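Local coordinates for Iron(III) ABC transporter, periplasmic iron-compound-binding protein (Vibrio cholerae, PDB 3TEF) that probably binds ferric catecholate siderophores in the periplasm and hands them to an ABC transporter for iron uptake, at residues E7-K12 / V104-A109; T13-K18 / G125-I130; V41-F46 / A54-D59; D158-M163 / H211-L216; M163-N168 / V219-V224. All coordinates share one frame; numbering follows the deposited sequence.

Interaction 1. Residues E7-K12 / V104-A109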
# COMPACT_ATOMS: atom_id res chain seq x y z
N GLU A 7 -2.48 17.35 8.45
CA GLU A 7 -1.10 16.98 8.74
C GLU A 7 -0.77 15.65 8.06
O GLU A 7 -1.46 14.64 8.25
CB GLU A 7 -0.88 16.87 10.25
CG GLU A 7 0.59 16.77 10.64
CD GLU A 7 0.86 17.30 12.04
OE1 GLU A 7 0.42 16.66 13.02
OE2 GLU A 7 1.51 18.37 12.15
N HIS A 8 0.29 15.65 7.25
CA HIS A 8 0.66 14.45 6.54
C HIS A 8 2.18 14.32 6.49
O HIS A 8 2.91 15.11 7.12
CB HIS A 8 0.08 14.48 5.12
CG HIS A 8 0.55 15.65 4.32
ND1 HIS A 8 -0.15 16.83 4.25
CD2 HIS A 8 1.68 15.83 3.60
CE1 HIS A 8 0.52 17.69 3.51
NE2 HIS A 8 1.63 17.11 3.10
N ARG A 9 2.67 13.32 5.75
CA ARG A 9 4.10 13.04 5.76
C ARG A 9 4.94 14.24 5.35
O ARG A 9 6.04 14.44 5.86
CB ARG A 9 4.45 11.85 4.89
CG ARG A 9 5.92 11.48 5.01
CD ARG A 9 6.35 10.53 3.92
NE ARG A 9 5.81 9.19 4.12
CZ ARG A 9 6.17 8.15 3.37
NH1 ARG A 9 7.06 8.34 2.39
NH2 ARG A 9 5.66 6.95 3.59
N LEU A 10 4.42 15.04 4.42
CA LEU A 10 5.21 16.15 3.89
C LEU A 10 4.79 17.50 4.50
O LEU A 10 4.94 18.55 3.89
CB LEU A 10 5.13 16.19 2.35
CG LEU A 10 5.91 15.16 1.52
CD1 LEU A 10 7.15 15.75 0.85
CD2 LEU A 10 6.28 13.87 2.28
N GLY A 11 4.25 17.45 5.72
CA GLY A 11 3.95 18.67 6.44
C GLY A 11 2.47 18.95 6.62
O GLY A 11 1.67 18.02 6.72
N LYS A 12 2.12 20.23 6.66
CA LYS A 12 0.75 20.66 6.88
C LYS A 12 0.22 21.40 5.66
O LYS A 12 0.93 22.21 5.07
CB LYS A 12 0.67 21.57 8.12
CG LYS A 12 1.00 20.86 9.42
CD LYS A 12 1.10 21.85 10.57
CE LYS A 12 2.18 22.89 10.32
NZ LYS A 12 2.38 23.75 11.51
N VAL A 104 -0.07 14.46 0.96
CA VAL A 104 0.50 13.13 0.74
C VAL A 104 -0.33 12.08 1.48
O VAL A 104 -0.71 12.27 2.63
CB VAL A 104 1.97 13.04 1.16
CG1 VAL A 104 2.46 11.59 1.08
CG2 VAL A 104 2.82 13.93 0.28
N PHE A 105 -0.63 10.99 0.78
CA PHE A 105 -1.48 9.92 1.30
C PHE A 105 -0.60 8.69 1.36
O PHE A 105 -0.22 8.13 0.32
CB PHE A 105 -2.68 9.72 0.34
CG PHE A 105 -3.68 8.67 0.79
CD1 PHE A 105 -4.75 9.03 1.61
CD2 PHE A 105 -3.57 7.35 0.37
CE1 PHE A 105 -5.68 8.08 2.02
CE2 PHE A 105 -4.50 6.39 0.79
CZ PHE A 105 -5.55 6.77 1.62
N ALA A 106 -0.23 8.28 2.57
CA ALA A 106 0.79 7.25 2.69
C ALA A 106 0.82 6.61 4.07
O ALA A 106 0.42 7.24 5.06
CB ALA A 106 2.19 7.85 2.36
N ALA A 107 1.32 5.39 4.12
CA ALA A 107 1.54 4.67 5.38
C ALA A 107 2.89 5.06 5.98
O ALA A 107 3.79 5.45 5.25
CB ALA A 107 1.52 3.20 5.14
N GLU A 108 3.03 4.91 7.29
CA GLU A 108 4.31 5.17 7.97
C GLU A 108 4.79 3.92 8.72
O GLU A 108 4.06 3.37 9.54
CB GLU A 108 4.18 6.33 8.95
CG GLU A 108 3.75 7.64 8.31
CD GLU A 108 4.72 8.10 7.25
OE1 GLU A 108 5.93 7.85 7.41
OE2 GLU A 108 4.26 8.68 6.25
N ALA A 109 6.00 3.47 8.41
CA ALA A 109 6.54 2.26 9.02
C ALA A 109 6.74 2.38 10.53
O ALA A 109 6.47 1.44 11.28
CB ALA A 109 7.85 1.85 8.33
O HOH W 1 1.13 11.23 4.62

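Interaction 2. Residues T13-K18 / G125-I130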
# COMPACT_ATOMS: atom_id res chain seq x y z
N THR A 13 -1.02 21.09 5.29
CA THR A 13 -1.67 21.75 4.17
C THR A 13 -3.03 22.27 4.61
O THR A 13 -3.82 21.54 5.19
CB THR A 13 -1.87 20.76 3.01
OG1 THR A 13 -0.59 20.28 2.57
CG2 THR A 13 -2.60 21.43 1.86
N THR A 14 -3.29 23.54 4.31
CA THR A 14 -4.59 24.12 4.61
C THR A 14 -5.37 24.38 3.32
O THR A 14 -4.83 24.91 2.35
CB THR A 14 -4.44 25.44 5.41
OG1 THR A 14 -3.78 25.16 6.65
CG2 THR A 14 -5.80 26.05 5.69
N LEU A 15 -6.63 23.98 3.31
CA LEU A 15 -7.50 24.22 2.17
C LEU A 15 -8.95 24.26 2.61
O LEU A 15 -9.32 23.72 3.65
CB LEU A 15 -7.31 23.14 1.10
CG LEU A 15 -7.84 21.76 1.47
CD1 LEU A 15 -8.17 20.94 0.21
CD2 LEU A 15 -6.85 21.03 2.37
N GLU A 16 -9.77 24.91 1.80
CA GLU A 16 -11.21 24.90 1.99
C GLU A 16 -11.79 23.49 1.84
O GLU A 16 -11.42 22.74 0.93
CB GLU A 16 -11.86 25.86 1.00
CG GLU A 16 -13.37 25.86 1.01
CD GLU A 16 -13.95 26.91 0.08
OE1 GLU A 16 -13.42 28.04 0.06
OE2 GLU A 16 -14.92 26.59 -0.65
N GLN A 17 -12.70 23.13 2.73
CA GLN A 17 -13.35 21.82 2.65
C GLN A 17 -14.07 21.58 1.33
O GLN A 17 -14.50 22.51 0.64
CB GLN A 17 -14.33 21.64 3.81
CG GLN A 17 -13.75 20.89 4.98
CD GLN A 17 -14.80 20.57 6.03
OE1 GLN A 17 -14.84 19.46 6.56
NE2 GLN A 17 -15.65 21.54 6.32
N LYS A 18 -14.22 20.30 1.00
CA LYS A 18 -14.93 19.85 -0.20
C LYS A 18 -14.40 20.49 -1.47
O LYS A 18 -15.15 21.14 -2.20
CB LYS A 18 -16.43 20.06 -0.04
CG LYS A 18 -17.03 19.14 1.01
CD LYS A 18 -17.85 19.89 2.04
CE LYS A 18 -19.26 20.15 1.53
NZ LYS A 18 -20.01 18.88 1.31
N GLY A 125 -11.59 12.16 5.29
CA GLY A 125 -12.86 12.48 5.91
C GLY A 125 -13.00 13.97 6.22
O GLY A 125 -14.06 14.57 5.99
N LYS A 126 -11.92 14.57 6.72
CA LYS A 126 -11.90 15.99 7.04
C LYS A 126 -11.95 16.86 5.79
O LYS A 126 -12.66 17.85 5.74
CB LYS A 126 -10.68 16.34 7.90
CG LYS A 126 -10.69 15.65 9.27
CD LYS A 126 -9.53 16.08 10.16
CE LYS A 126 -8.22 15.43 9.75
NZ LYS A 126 -7.12 15.72 10.73
N VAL A 127 -11.19 16.48 4.77
CA VAL A 127 -11.17 17.26 3.55
C VAL A 127 -12.54 17.30 2.88
O VAL A 127 -12.96 18.35 2.38
CB VAL A 127 -10.13 16.71 2.56
CG1 VAL A 127 -10.34 17.29 1.17
CG2 VAL A 127 -8.72 17.01 3.09
N PHE A 128 -13.24 16.17 2.87
CA PHE A 128 -14.50 16.08 2.14
C PHE A 128 -15.74 16.10 3.03
O PHE A 128 -16.86 15.90 2.54
CB PHE A 128 -14.50 14.86 1.21
CG PHE A 128 -13.42 14.94 0.17
CD1 PHE A 128 -13.59 15.74 -0.96
CD2 PHE A 128 -12.22 14.27 0.33
CE1 PHE A 128 -12.59 15.84 -1.92
CE2 PHE A 128 -11.22 14.36 -0.63
CZ PHE A 128 -11.41 15.16 -1.75
N ALA A 129 -15.55 16.37 4.31
CA ALA A 129 -16.66 16.38 5.27
C ALA A 129 -17.47 15.08 5.22
O ALA A 129 -18.71 15.11 5.19
CB ALA A 129 -17.56 17.59 5.03
N ILE A 130 -16.78 13.95 5.22
CA ILE A 130 -17.45 12.66 5.29
C ILE A 130 -16.93 11.84 6.46
O ILE A 130 -16.77 10.62 6.36
CB ILE A 130 -17.30 11.86 3.99
CG1 ILE A 130 -15.82 11.72 3.62
CG2 ILE A 130 -18.06 12.53 2.87
CD1 ILE A 130 -15.58 10.90 2.35

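Interaction 3. Residues V41-F46 / A54-D59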
# COMPACT_ATOMS: atom_id res chain seq x y z
N VAL A 41 -10.66 14.72 -11.27
CA VAL A 41 -10.68 15.29 -12.61
C VAL A 41 -9.49 14.85 -13.47
O VAL A 41 -9.53 14.98 -14.69
CB VAL A 41 -10.76 16.83 -12.59
CG1 VAL A 41 -12.04 17.29 -11.90
CG2 VAL A 41 -9.53 17.44 -11.94
N ALA A 42 -8.44 14.34 -12.83
CA ALA A 42 -7.25 13.86 -13.52
C ALA A 42 -6.52 12.88 -12.61
O ALA A 42 -6.58 13.00 -11.38
CB ALA A 42 -6.35 15.02 -13.91
N VAL A 43 -5.85 11.90 -13.22
CA VAL A 43 -5.22 10.83 -12.46
C VAL A 43 -3.92 10.38 -13.09
O VAL A 43 -3.73 10.50 -14.31
CB VAL A 43 -6.14 9.59 -12.34
CG1 VAL A 43 -7.42 9.96 -11.62
CG2 VAL A 43 -6.44 9.01 -13.73
N SER A 44 -3.02 9.86 -12.28
CA SER A 44 -1.84 9.22 -12.84
C SER A 44 -2.29 8.00 -13.64
O SER A 44 -3.40 7.49 -13.46
CB SER A 44 -0.83 8.84 -11.75
OG SER A 44 -1.47 8.14 -10.71
N LYS A 45 -1.41 7.57 -14.53
CA LYS A 45 -1.65 6.41 -15.36
C LYS A 45 -0.54 5.41 -15.09
O LYS A 45 0.63 5.79 -14.98
CB LYS A 45 -1.65 6.83 -16.83
CG LYS A 45 -2.63 7.95 -17.15
CD LYS A 45 -4.09 7.46 -17.18
CE LYS A 45 -5.04 8.63 -17.39
NZ LYS A 45 -6.43 8.15 -17.75
N PHE A 46 -0.92 4.15 -15.00
CA PHE A 46 -0.02 3.07 -14.63
C PHE A 46 -0.55 1.79 -15.29
O PHE A 46 -1.74 1.48 -15.20
CB PHE A 46 -0.00 2.93 -13.11
CG PHE A 46 0.78 1.75 -12.59
CD1 PHE A 46 2.10 1.55 -12.96
CD2 PHE A 46 0.19 0.86 -11.71
CE1 PHE A 46 2.82 0.46 -12.45
CE2 PHE A 46 0.90 -0.22 -11.20
CZ PHE A 46 2.21 -0.43 -11.57
N ALA A 54 -10.57 0.45 -12.92
CA ALA A 54 -10.38 0.40 -14.36
C ALA A 54 -10.89 1.63 -15.12
O ALA A 54 -10.33 1.99 -16.16
CB ALA A 54 -11.02 -0.88 -14.93
N LYS A 55 -11.95 2.26 -14.64
CA LYS A 55 -12.50 3.39 -15.38
C LYS A 55 -11.50 4.53 -15.50
O LYS A 55 -11.53 5.30 -16.46
CB LYS A 55 -13.82 3.89 -14.78
CG LYS A 55 -13.70 4.77 -13.54
CD LYS A 55 -15.07 5.35 -13.21
CE LYS A 55 -15.02 6.32 -12.05
NZ LYS A 55 -16.38 6.85 -11.68
N TYR A 56 -10.61 4.63 -14.52
CA TYR A 56 -9.62 5.71 -14.50
C TYR A 56 -8.49 5.48 -15.50
O TYR A 56 -7.63 6.33 -15.66
CB TYR A 56 -9.07 5.90 -13.07
CG TYR A 56 -10.16 6.31 -12.11
CD1 TYR A 56 -10.71 7.58 -12.17
CD2 TYR A 56 -10.64 5.42 -11.15
CE1 TYR A 56 -11.71 7.97 -11.30
CE2 TYR A 56 -11.65 5.81 -10.26
CZ TYR A 56 -12.18 7.08 -10.35
OH TYR A 56 -13.17 7.49 -9.49
N LYS A 57 -8.51 4.34 -16.18
CA LYS A 57 -7.48 4.08 -17.18
C LYS A 57 -7.77 4.83 -18.47
O LYS A 57 -6.86 5.04 -19.27
CB LYS A 57 -7.38 2.60 -17.52
CG LYS A 57 -6.97 1.66 -16.41
CD LYS A 57 -7.29 0.25 -16.89
CE LYS A 57 -6.30 -0.78 -16.41
NZ LYS A 57 -6.79 -2.14 -16.78
N SER A 58 -9.02 5.23 -18.69
CA SER A 58 -9.39 5.83 -19.97
C SER A 58 -9.10 7.32 -20.07
O SER A 58 -8.85 7.99 -19.06
CB SER A 58 -10.86 5.57 -20.29
OG SER A 58 -11.68 6.60 -19.77
N ASP A 59 -9.16 7.83 -21.30
CA ASP A 59 -8.94 9.25 -21.58
C ASP A 59 -10.07 10.13 -21.08
O ASP A 59 -10.00 11.35 -21.23
CB ASP A 59 -8.82 9.49 -23.09
CG ASP A 59 -7.57 8.90 -23.68
OD1 ASP A 59 -6.58 8.74 -22.93
OD2 ASP A 59 -7.57 8.62 -24.90
O HOH W 2 -5.31 5.60 -14.09
O HOH W 3 -5.73 7.63 -20.51

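Interaction 4. Residues D158-M163 / H211-L216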
# COMPACT_ATOMS: atom_id res chain seq x y z
N ASP A 158 6.19 -17.01 13.73
CA ASP A 158 6.98 -16.08 12.94
C ASP A 158 6.58 -16.10 11.47
O ASP A 158 6.00 -17.06 10.97
CB ASP A 158 8.47 -16.40 13.08
CG ASP A 158 8.81 -17.81 12.59
OD1 ASP A 158 8.44 -18.78 13.29
OD2 ASP A 158 9.44 -17.94 11.52
N ALA A 159 6.87 -15.00 10.78
CA ALA A 159 6.67 -14.95 9.34
C ALA A 159 7.86 -14.26 8.70
O ALA A 159 8.45 -13.35 9.28
CB ALA A 159 5.39 -14.21 9.00
N MET A 160 8.19 -14.72 7.50
CA MET A 160 9.21 -14.08 6.71
C MET A 160 8.50 -13.47 5.51
O MET A 160 7.69 -14.14 4.86
CB MET A 160 10.24 -15.10 6.24
CG MET A 160 11.36 -14.52 5.40
SD MET A 160 12.54 -15.76 4.85
CE MET A 160 13.31 -16.20 6.40
N LEU A 161 8.77 -12.20 5.25
CA LEU A 161 8.18 -11.52 4.10
C LEU A 161 9.25 -11.47 3.03
O LEU A 161 10.32 -10.93 3.26
CB LEU A 161 7.75 -10.11 4.50
CG LEU A 161 6.92 -9.23 3.54
CD1 LEU A 161 7.68 -8.87 2.25
CD2 LEU A 161 5.58 -9.86 3.21
N VAL A 162 8.96 -12.05 1.87
CA VAL A 162 9.92 -12.09 0.77
C VAL A 162 9.31 -11.44 -0.45
O VAL A 162 8.19 -11.77 -0.84
CB VAL A 162 10.34 -13.53 0.42
CG1 VAL A 162 11.33 -13.53 -0.75
CG2 VAL A 162 10.96 -14.20 1.63
N MET A 163 10.05 -10.53 -1.07
CA MET A 163 9.63 -9.97 -2.35
C MET A 163 10.51 -10.55 -3.44
O MET A 163 11.69 -10.76 -3.22
CB MET A 163 9.75 -8.45 -2.33
CG MET A 163 9.35 -7.82 -3.66
SD MET A 163 9.15 -6.05 -3.50
CE MET A 163 7.41 -5.90 -3.76
N HIS A 211 16.87 -20.43 7.31
CA HIS A 211 16.14 -19.81 8.41
C HIS A 211 14.80 -20.47 8.69
O HIS A 211 14.25 -20.35 9.79
CB HIS A 211 15.99 -18.30 8.18
CG HIS A 211 17.25 -17.53 8.40
ND1 HIS A 211 18.08 -17.15 7.37
CD2 HIS A 211 17.84 -17.08 9.54
CE1 HIS A 211 19.12 -16.49 7.86
NE2 HIS A 211 18.99 -16.44 9.17
N ASN A 212 14.26 -21.17 7.69
CA ASN A 212 13.08 -22.02 7.89
C ASN A 212 11.92 -21.31 8.59
O ASN A 212 11.57 -21.63 9.73
CB ASN A 212 13.49 -23.27 8.68
CG ASN A 212 12.45 -24.37 8.59
OD1 ASN A 212 11.68 -24.45 7.64
ND2 ASN A 212 12.43 -25.24 9.60
N PRO A 213 11.29 -20.34 7.90
CA PRO A 213 10.15 -19.63 8.50
C PRO A 213 8.94 -20.54 8.65
O PRO A 213 8.76 -21.47 7.85
CB PRO A 213 9.85 -18.54 7.46
CG PRO A 213 10.32 -19.13 6.16
CD PRO A 213 11.55 -19.93 6.51
N LYS A 214 8.13 -20.30 9.67
CA LYS A 214 6.90 -21.06 9.86
C LYS A 214 5.83 -20.60 8.88
O LYS A 214 4.99 -21.39 8.42
CB LYS A 214 6.38 -20.90 11.30
CG LYS A 214 6.53 -22.14 12.17
CD LYS A 214 7.88 -22.18 12.88
CE LYS A 214 9.03 -22.49 11.93
NZ LYS A 214 10.36 -22.27 12.57
N THR A 215 5.86 -19.32 8.55
CA THR A 215 4.96 -18.74 7.57
C THR A 215 5.78 -17.93 6.59
O THR A 215 6.68 -17.18 6.98
CB THR A 215 3.93 -17.82 8.23
OG1 THR A 215 3.06 -18.60 9.07
CG2 THR A 215 3.09 -17.10 7.18
N LEU A 216 5.46 -18.08 5.31
CA LEU A 216 6.21 -17.39 4.26
C LEU A 216 5.24 -16.56 3.42
O LEU A 216 4.34 -17.09 2.77
CB LEU A 216 6.95 -18.41 3.41
CG LEU A 216 7.93 -17.98 2.32
CD1 LEU A 216 8.98 -17.01 2.86
CD2 LEU A 216 8.59 -19.21 1.72

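Interaction 5. Residues M163-N168 / V219-V224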
# COMPACT_ATOMS: atom_id res chain seq x y z
N MET A 163 10.05 -10.53 -1.07
CA MET A 163 9.63 -9.97 -2.35
C MET A 163 10.51 -10.55 -3.44
O MET A 163 11.69 -10.76 -3.22
CB MET A 163 9.75 -8.45 -2.33
CG MET A 163 9.35 -7.82 -3.66
SD MET A 163 9.15 -6.05 -3.50
CE MET A 163 7.41 -5.90 -3.76
N SER A 164 9.91 -10.83 -4.59
CA SER A 164 10.66 -11.32 -5.75
C SER A 164 10.51 -10.34 -6.90
O SER A 164 9.40 -9.94 -7.24
CB SER A 164 10.17 -12.71 -6.15
OG SER A 164 10.77 -13.15 -7.37
N SER A 165 11.63 -9.96 -7.49
CA SER A 165 11.62 -8.98 -8.56
C SER A 165 12.83 -9.20 -9.46
O SER A 165 13.97 -9.10 -9.01
CB SER A 165 11.67 -7.56 -7.99
OG SER A 165 11.69 -6.59 -9.02
N GLY A 166 12.58 -9.51 -10.73
CA GLY A 166 13.65 -9.69 -11.69
C GLY A 166 14.67 -10.73 -11.27
O GLY A 166 15.85 -10.62 -11.62
N GLY A 167 14.23 -11.73 -10.51
CA GLY A 167 15.13 -12.74 -10.00
C GLY A 167 15.75 -12.42 -8.66
O GLY A 167 16.42 -13.27 -8.07
N ASN A 168 15.56 -11.20 -8.17
CA ASN A 168 16.08 -10.79 -6.87
C ASN A 168 15.09 -11.12 -5.77
O ASN A 168 13.92 -10.74 -5.87
CB ASN A 168 16.33 -9.28 -6.82
CG ASN A 168 17.35 -8.83 -7.83
OD1 ASN A 168 17.09 -7.91 -8.61
ND2 ASN A 168 18.52 -9.45 -7.81
N VAL A 219 5.66 -11.64 -2.10
CA VAL A 219 5.18 -10.54 -2.95
C VAL A 219 5.86 -10.63 -4.32
O VAL A 219 7.07 -10.45 -4.44
CB VAL A 219 5.50 -9.16 -2.30
CG1 VAL A 219 5.02 -8.01 -3.19
CG2 VAL A 219 4.87 -9.05 -0.89
N ASP A 220 5.06 -10.91 -5.35
CA ASP A 220 5.57 -11.07 -6.71
C ASP A 220 5.54 -9.72 -7.41
O ASP A 220 4.56 -9.38 -8.07
CB ASP A 220 4.72 -12.08 -7.47
CG ASP A 220 5.25 -12.36 -8.88
OD1 ASP A 220 6.35 -11.88 -9.22
OD2 ASP A 220 4.56 -13.08 -9.63
N ARG A 221 6.60 -8.94 -7.25
CA ARG A 221 6.59 -7.59 -7.78
C ARG A 221 6.40 -7.58 -9.30
O ARG A 221 5.79 -6.66 -9.85
CB ARG A 221 7.87 -6.86 -7.40
CG ARG A 221 7.94 -5.45 -7.94
CD ARG A 221 9.11 -4.72 -7.33
NE ARG A 221 9.20 -3.36 -7.85
CZ ARG A 221 9.79 -3.04 -8.99
NH1 ARG A 221 10.36 -3.99 -9.72
NH2 ARG A 221 9.82 -1.78 -9.40
N ASP A 222 6.90 -8.61 -9.97
CA ASP A 222 6.83 -8.63 -11.42
C ASP A 222 5.40 -8.68 -11.94
O ASP A 222 5.12 -8.21 -13.05
CB ASP A 222 7.67 -9.78 -11.99
CG ASP A 222 9.15 -9.58 -11.76
OD1 ASP A 222 9.58 -8.41 -11.65
OD2 ASP A 222 9.89 -10.58 -11.68
N LYS A 223 4.48 -9.20 -11.13
CA LYS A 223 3.07 -9.29 -11.54
C LYS A 223 2.52 -7.95 -12.05
O LYS A 223 1.75 -7.93 -13.01
CB LYS A 223 2.19 -9.81 -10.39
CG LYS A 223 2.10 -11.34 -10.27
CD LYS A 223 1.13 -11.74 -9.14
CE LYS A 223 1.51 -13.08 -8.48
NZ LYS A 223 1.16 -13.12 -7.01
N VAL A 224 2.91 -6.85 -11.42
CA VAL A 224 2.38 -5.54 -11.77
C VAL A 224 3.34 -4.71 -12.61
O VAL A 224 2.99 -3.61 -13.05
CB VAL A 224 1.99 -4.72 -10.52
CG1 VAL A 224 0.83 -5.38 -9.78
CG2 VAL A 224 3.19 -4.52 -9.61
O HOH W 4 11.66 -12.57 -9.79

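Interaction 1. Residues E7-K12 / V104-A109
With chi1 at -175° the side chain of R9 leaves the H8-G11 type I turn with CG opposite the backbone N, and a bend at chi3 then swings the guanidinium toward E108, whose own chain folds at chi2 to meet it. The resulting salt bridge is short and straight: R9 NE to E108 OE2 is 2.7 Å at 170°, through the syn lone pair of OE2. The two planes stand 78° apart, so the carboxylate engages R9 through this one oxygen and not side by side. At the same guanidinium edge R9 NH2 donates to A107 O at 2.9 Å, while A106 CB lies over one face. Deeper in, the H8 imidazole is sandwiched between V104 N, 3.4 Å above one face toward the rim, and G11 O over the centre of the other. L10 CG rests on V104 CG2 at 3.5 Å, and one water accepts from R9 N and donates to V104 O. The hairpin 3-8/11-16 is thereby joined to the loop leaving strand 102-104. Two bonds in the guanidinium plane fix the rotation of R9, and the nearby positive charge would be expected to favour an ionised E108.

Interaction 2. Residues T13-K18 / G125-I130
The second strand of the N-terminal hairpin, 11-16, runs out into a loop that packs against the C-terminal end of helix 113-128, and this contact is where the two meet. K18 and V127 make the central bond: K18 N donates to V127 O at 2.7 Å with an N-H...O angle of 170°, a short and nearly straight bond. The same carbonyl lies near Q17 CA, with Q17 CA to V127 O at 3.5 Å, a CA-H...O contact bent to 124° at the hydrogen. V127 O belongs to the last turn of the helix, so this loop amide supplies a donor to a carbonyl there. Around the bond, the K18 side chain lies alongside the chain after that turn: with CG opposite the carbonyl carbon (chi1 -68°), K18 CG comes to 3.6 Å from F128 O, and K18 CD reaches A129 CB at 3.8 Å. A129 itself has positive phi, which turns the chain away from the helix and brings its methyl toward the loop. Beside it, L15 CD1 approaches V127 CG1 at 4.4 Å, and V127 CG1 also lies 3.5 Å above the F128 ring, toward its rim. L82 of strand 82-85 touches L15, V127 and F128, extending this apolar layer. In the alpha/beta lobe of this periplasmic binding protein family, helices flank a parallel sheet; here the N-terminal hairpin packs on the end of one, helix 113-128.

Interaction 3. Residues V41-F46 / A54-D59
K45 stretches across to the backbone of the 3-10 segment 54-57, and its conformation explains how. Its CG sits beside the backbone N (chi1 -55°), chi2 turns the chain a second time at -74°, and from there CD, CE and NZ run out extended. The ammonium group therefore arrives among the carbonyls at the end of the 3-10 segment and just after it. K45 NZ donates to Y56 O at 3.0 Å, the donor standing 32° off the carbonyl plane, and makes a weak, long bond to K57 O at 3.5 Å; S58 O lies 2.8 Å from K45 NZ. Outside the two segments the same nitrogen is also bonded to Y61 O. A water accepts from NZ and donates to both K57 O and D59 OD1, so the carboxylate, with OD1 5.2 Å from K45 NZ, is linked to the ammonium through solvent. A second water joins S44 O to Y56 O.

V43 belongs to the edge strand 42-43 of the parallel sheet in the N-terminal lobe, a sheet of strand order 2-1-3-4, and the loop holding Y56 folds back over this edge. The two methyls of V43 divide the work. V43 CG2, set between the backbone N and the carbonyl carbon, touches Y56 O at 3.5 Å, whereas V43 CG1 meets the ring at Y56 CD1, 4.1 Å away, the two side chains crossing at about a right angle. K55 CG stands over the centre of one face of the Y56 ring, and Y56 OH is bonded to D34 OD1 in helix 27-35.

Interaction 4. Residues D158-M163 / H211-L216
M160 lies against P213, its CB 3.7 Å from P213 CB, where the parallel strands 158-165 and 215-220 begin to pair in the mixed sheet of the C-terminal lobe. The proline ring is a bump under the long methionine chain: M160 is extended through chi1 and chi2, so its stem passes over P213, then bends at chi3 (-68°) and brings CE to 3.8 Å from H211 CB, which it meets at about a right angle. Further along, L216 CD1 fills the hollow between M160 and V162, successive residues on the same face of the first strand, touching V162 CG2 at 3.7 Å and M160 CB at 4.1 Å. I208 of helix 205-211 touches M160, V162 and L216, closing this layer from the helix side. The opposite face of the sheet carries the smaller pair A159 and T215, their CB atoms 4.0 Å apart. The backbones join through M160 N to T215 O, 2.9 Å and 163°. Where the pairing starts, the aliphatic chain of K214 curls round D158 OD1, with K214 CD 3.5 Å from it. D158 OD2 also bonds T190 OG1, and it takes K214 N at 3.3 Å from 41° above the carboxylate plane.

Interaction 5. Residues M163-N168 / V219-V224
S164 is bonded to the neighbouring strand through both its backbone polar groups: S164 N donates to V219 O at 2.9 Å and 168°, and S164 O accepts from R221 N at 3.0 Å with a more bent angle of 138°. Beyond the strand ends the bonding passes to side chains. D222 receives G166 N, chiefly on OD2 at 3.0 Å through its syn lone pair, with a weak second bond to OD1. G166 is the second residue of the type I' turn S165-N168, whose ends are tied by S165 N to N168 O and N168 N to S165 O. A water lies 2.6 Å from S164 OG, accepts from G167 N and donates to D222 OD2, so the carboxylate and the turn are linked twice. The R221 chain, extended from CG to NE, carries its guanidinium past S165, where R221 NH1 donates to S165 OG at 3.0 Å, 22° off the guanidinium plane; R221 NE is taken by Y261 OH. On the other face of the sheet from S164 and D220, M163 CE packs against V219 CG1 and R221 CB. The type I' turn is that of a tight beta hairpin, joining strand 158-165 to antiparallel 168-172, while parallel strand 215-220 leads into helix 222-225 in this mixed alpha/beta lobe.

Interactions 1 and 2 share strand 11-16 and sit side by side on the N-terminal lobe, their centres 15 Å apart, with H8 CE1 3.0 Å from T13 OG1 between them. Their segments alternate along the chain, and interaction 3 falls within the span that each of them closes, at another edge of that lobe. Interactions 4 and 5 follow later, both on strands 158-165 and 215-220 and sharing M163; their centres lie 16 Å apart in the C-terminal lobe. Centres of interactions 2 and 4 are 41 Å apart. The two lobes approach each other at, among other places, F46 CZ of interaction 3 and V224 O of interaction 5, 3.6 Å apart, consistent with the two-lobed architecture of periplasmic binding proteins.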